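Local coordinates for protein metal-dependent phosphohydrolase, HDOD domain-containing (PDB 3HC1) that is of unknown function but is an HDOD-domain protein that binds two ferric ions and is probably a metal-dependent phosphohydrolase by family, at residues 118-123 / 148-153. Residues are numbered along the deposited sequence; the frame is centred on the assembly and turned at random. Where two conformers were deposited one is given.
Sequences TLWAHS and AGLLHD. With FE (Fe (III) ion), chain C; FE (Fe (III) ion), chain B.
The imidazoles of His122 and His152 meet obliquely, their planes 62° apart. Around His122, OD2 of Asp153 lies at the edge, in the ring plane. His152 has CB of Asp153 over one face, 3.9 Å above its centre, while NE2 of His122, the carbonyl O of Gly149 and the bridging water lie at its edge. The two rings converge because one ferric ion takes both: NE2 of His122 binds it at 2.2 Å and NE2 of His152 at 2.3 Å. Asp153 adds OD2 to this ion and gives OD1 to the second iron at 2.2 Å, so its carboxylate bridges the pair. This is the H...HD...D signature of HD-domain metal centres, completed here by Asp238, with Glu249 shared between both irons and His193, His217 and His218 on the second. Second-shell bonds fix the ring rotations: His152 ND1 donates to Gly149 O in the carbonyl plane, at 2.6 Å, and His122 ND1 is hydrogen-bonded to Leu246 O. Between the two segments, Ser123 OG donates to Leu119 O and accepts a hydrogen bond from a water (O to OG 2.6 Å); that water also donates to Leu150 O and accepts from Asp153 N. With an alanine at Ser123, this water would probably lose one of its mates and hold the backbone leading into Asp153 less firmly. Leu150 has CG anti to its N (chi1 -165°), which carries CD1 against the Ser123 backbone and to 3.9 Å from CZ3 of Trp120; Leu150 also touches Phe99 and Ile103 of helix 82-108.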
ATOM      1  N   THR A 118      10.957  -7.840  -0.924  1.00 15.79           N
ATOM      2  CA  THR A 118       9.709  -8.486  -1.361  1.00 16.48           C
ATOM      3  C   THR A 118       8.460  -7.691  -0.909  1.00 15.62           C
ATOM      4  O   THR A 118       7.546  -7.407  -1.690  1.00 15.89           O
ATOM      5  CB  THR A 118       9.708  -9.952  -0.820  1.00 15.94           C
ATOM      6  OG1 THR A 118      10.831 -10.598  -1.407  1.00 18.57           O
ATOM      7  CG2 THR A 118       8.445 -10.765  -1.208  1.00 13.74           C
ATOM      8  N   LEU A 119       8.462  -7.334   0.364  1.00 14.76           N
ATOM      9  CA  LEU A 119       7.327  -6.635   0.940  0.50 15.66           C
ATOM     10  C   LEU A 119       7.257  -5.203   0.419  1.00 14.64           C
ATOM     11  O   LEU A 119       6.181  -4.723   0.120  1.00 15.73           O
ATOM     12  CB  LEU A 119       7.366  -6.693   2.477  0.50 17.91           C
ATOM     13  CG  LEU A 119       6.732  -7.990   3.036  0.50 19.94           C
ATOM     14  CD1 LEU A 119       7.388  -9.281   2.516  0.50 24.87           C
ATOM     15  CD2 LEU A 119       6.732  -7.969   4.555  0.50 28.46           C
ATOM     16  N   TRP A 120       8.396  -4.532   0.317  1.00 14.02           N
ATOM     17  CA  TRP A 120       8.423  -3.188  -0.206  1.00 15.47           C
ATOM     18  C   TRP A 120       7.966  -3.082  -1.669  1.00 13.47           C
ATOM     19  O   TRP A 120       7.093  -2.271  -2.005  1.00 16.27           O
ATOM     20  CB  TRP A 120       9.828  -2.580  -0.020  1.00 14.29           C
ATOM     21  CG  TRP A 120      10.008  -1.255  -0.710  1.00 16.86           C
ATOM     22  CD1 TRP A 120      10.788  -0.985  -1.794  1.00 17.39           C
ATOM     23  CD2 TRP A 120       9.429  -0.005  -0.306  1.00 17.46           C
ATOM     24  NE1 TRP A 120      10.718   0.361  -2.101  1.00 25.38           N
ATOM     25  CE2 TRP A 120       9.871   0.975  -1.210  1.00 23.36           C
ATOM     26  CE3 TRP A 120       8.536   0.361   0.703  1.00 17.75           C
ATOM     27  CZ2 TRP A 120       9.463   2.317  -1.123  1.00 20.18           C
ATOM     28  CZ3 TRP A 120       8.130   1.667   0.797  1.00 19.70           C
ATOM     29  CH2 TRP A 120       8.622   2.653  -0.115  1.00 17.66           C
ATOM     30  N   ALA A 121       8.555  -3.892  -2.531  1.00 15.73           N
ATOM     31  CA  ALA A 121       8.241  -3.857  -3.954  1.00 18.75           C
ATOM     32  C   ALA A 121       6.741  -4.094  -4.185  1.00 16.71           C
ATOM     33  O   ALA A 121       6.083  -3.387  -4.955  1.00 15.50           O
ATOM     34  CB  ALA A 121       9.130  -4.914  -4.768  1.00 18.33           C
ATOM     35  N   HIS A 122       6.194  -5.090  -3.500  1.00 15.62           N
ATOM     36  CA  HIS A 122       4.763  -5.393  -3.604  1.00 16.61           C
ATOM     37  C   HIS A 122       3.880  -4.214  -3.111  1.00 16.40           C
ATOM     38  O   HIS A 122       2.862  -3.867  -3.730  1.00 17.41           O
ATOM     39  CB  HIS A 122       4.439  -6.642  -2.764  1.00 14.65           C
ATOM     40  CG  HIS A 122       2.970  -6.878  -2.587  1.00 16.68           C
ATOM     41  ND1 HIS A 122       2.139  -7.183  -3.641  1.00 15.18           N
ATOM     42  CD2 HIS A 122       2.178  -6.792  -1.491  1.00 19.85           C
ATOM     43  CE1 HIS A 122       0.905  -7.344  -3.189  1.00 15.91           C
ATOM     44  NE2 HIS A 122       0.896  -7.095  -1.889  1.00 16.70           N
ATOM     45  N   SER A 123       4.290  -3.617  -1.990  1.00 19.83           N
ATOM     46  CA  SER A 123       3.554  -2.504  -1.387  1.00 16.77           C
ATOM     47  C   SER A 123       3.602  -1.264  -2.262  1.00 18.84           C
ATOM     48  O   SER A 123       2.541  -0.611  -2.501  1.00 12.92           O
ATOM     49  CB  SER A 123       4.067  -2.205   0.030  1.00 16.12           C
ATOM     50  OG  SER A 123       3.813  -3.319   0.908  1.00 14.10           O
ATOM     51  N   ALA A 148      -3.194   4.514   1.281  1.00 14.59           N
ATOM     52  CA  ALA A 148      -3.881   3.274   1.723  1.00 14.47           C
ATOM     53  C   ALA A 148      -3.199   2.038   1.130  1.00 15.58           C
ATOM     54  O   ALA A 148      -2.997   1.038   1.827  1.00 15.05           O
ATOM     55  CB  ALA A 148      -5.371   3.290   1.419  1.00 17.41           C
ATOM     56  N   GLY A 149      -2.818   2.141  -0.143  1.00 16.79           N
ATOM     57  CA  GLY A 149      -2.154   1.047  -0.873  1.00 17.63           C
ATOM     58  C   GLY A 149      -0.793   0.681  -0.334  1.00 13.35           C
ATOM     59  O   GLY A 149      -0.476  -0.492  -0.079  1.00 14.72           O
ATOM     60  N   LEU A 150       0.031   1.706  -0.134  1.00 15.82           N
ATOM     61  CA  LEU A 150       1.383   1.478   0.380  1.00 14.75           C
ATOM     62  C   LEU A 150       1.353   0.880   1.788  1.00 15.34           C
ATOM     63  O   LEU A 150       2.297   0.179   2.169  1.00 17.64           O
ATOM     64  CB  LEU A 150       2.171   2.790   0.381  1.00 13.86           C
ATOM     65  CG  LEU A 150       3.691   2.720   0.540  1.00 22.69           C
ATOM     66  CD1 LEU A 150       4.358   1.690  -0.325  1.00 14.30           C
ATOM     67  CD2 LEU A 150       4.282   4.112   0.236  1.00 26.20           C
ATOM     68  N   LEU A 151       0.275   1.134   2.563  1.00 13.66           N
ATOM     69  CA  LEU A 151       0.189   0.643   3.922  1.00 14.28           C
ATOM     70  C   LEU A 151      -0.600  -0.660   4.052  1.00 13.19           C
ATOM     71  O   LEU A 151      -0.756  -1.173   5.166  1.00 14.88           O
ATOM     72  CB  LEU A 151      -0.488   1.677   4.844  1.00 13.17           C
ATOM     73  CG  LEU A 151       0.324   2.980   5.017  1.00 17.17           C
ATOM     74  CD1 LEU A 151      -0.515   4.007   5.739  1.00 16.62           C
ATOM     75  CD2 LEU A 151       1.588   2.613   5.811  1.00 22.19           C
ATOM     76  N   HIS A 152      -1.166  -1.159   2.947  1.00 14.56           N
ATOM     77  CA  HIS A 152      -2.141  -2.270   3.029  1.00 14.10           C
ATOM     78  C   HIS A 152      -1.657  -3.554   3.755  1.00 16.05           C
ATOM     79  O   HIS A 152      -2.392  -4.186   4.506  1.00 11.30           O
ATOM     80  CB  HIS A 152      -2.785  -2.589   1.677  1.00 14.50           C
ATOM     81  CG  HIS A 152      -1.962  -3.511   0.807  1.00 12.55           C
ATOM     82  ND1 HIS A 152      -0.829  -3.081   0.160  1.00 17.43           N
ATOM     83  CD2 HIS A 152      -2.106  -4.820   0.479  1.00 19.73           C
ATOM     84  CE1 HIS A 152      -0.277  -4.092  -0.486  1.00 20.56           C
ATOM     85  NE2 HIS A 152      -1.045  -5.150  -0.333  1.00 12.57           N
ATOM     86  N   ASP A 153      -0.401  -3.907   3.490  1.00 13.82           N
ATOM     87  CA  ASP A 153       0.255  -5.036   4.073  1.00 15.61           C
ATOM     88  C   ASP A 153       1.188  -4.700   5.230  1.00 17.85           C
ATOM     89  O   ASP A 153       2.100  -5.492   5.554  1.00 17.32           O
ATOM     90  CB  ASP A 153       1.014  -5.784   2.969  1.00 15.45           C
ATOM     91  CG  ASP A 153       0.110  -6.766   2.221  1.00 18.89           C
ATOM     92  OD1 ASP A 153      -0.985  -7.064   2.755  1.00 16.46           O
ATOM     93  OD2 ASP A 153       0.479  -7.201   1.109  1.00 16.43           O
TER
HETATM   94 FE    FE C 306      -0.826  -7.462  -0.547  1.00 19.20          FE
HETATM   95 FE    FE B 305      -2.430  -8.557   2.138  1.00 14.71          FE
HETATM   96  O   HOH W   1       2.111  -2.690   2.821  1.00 16.66           O
HETATM   97  O   HOH W   2      -2.532  -7.948   0.351  1.00 15.87           O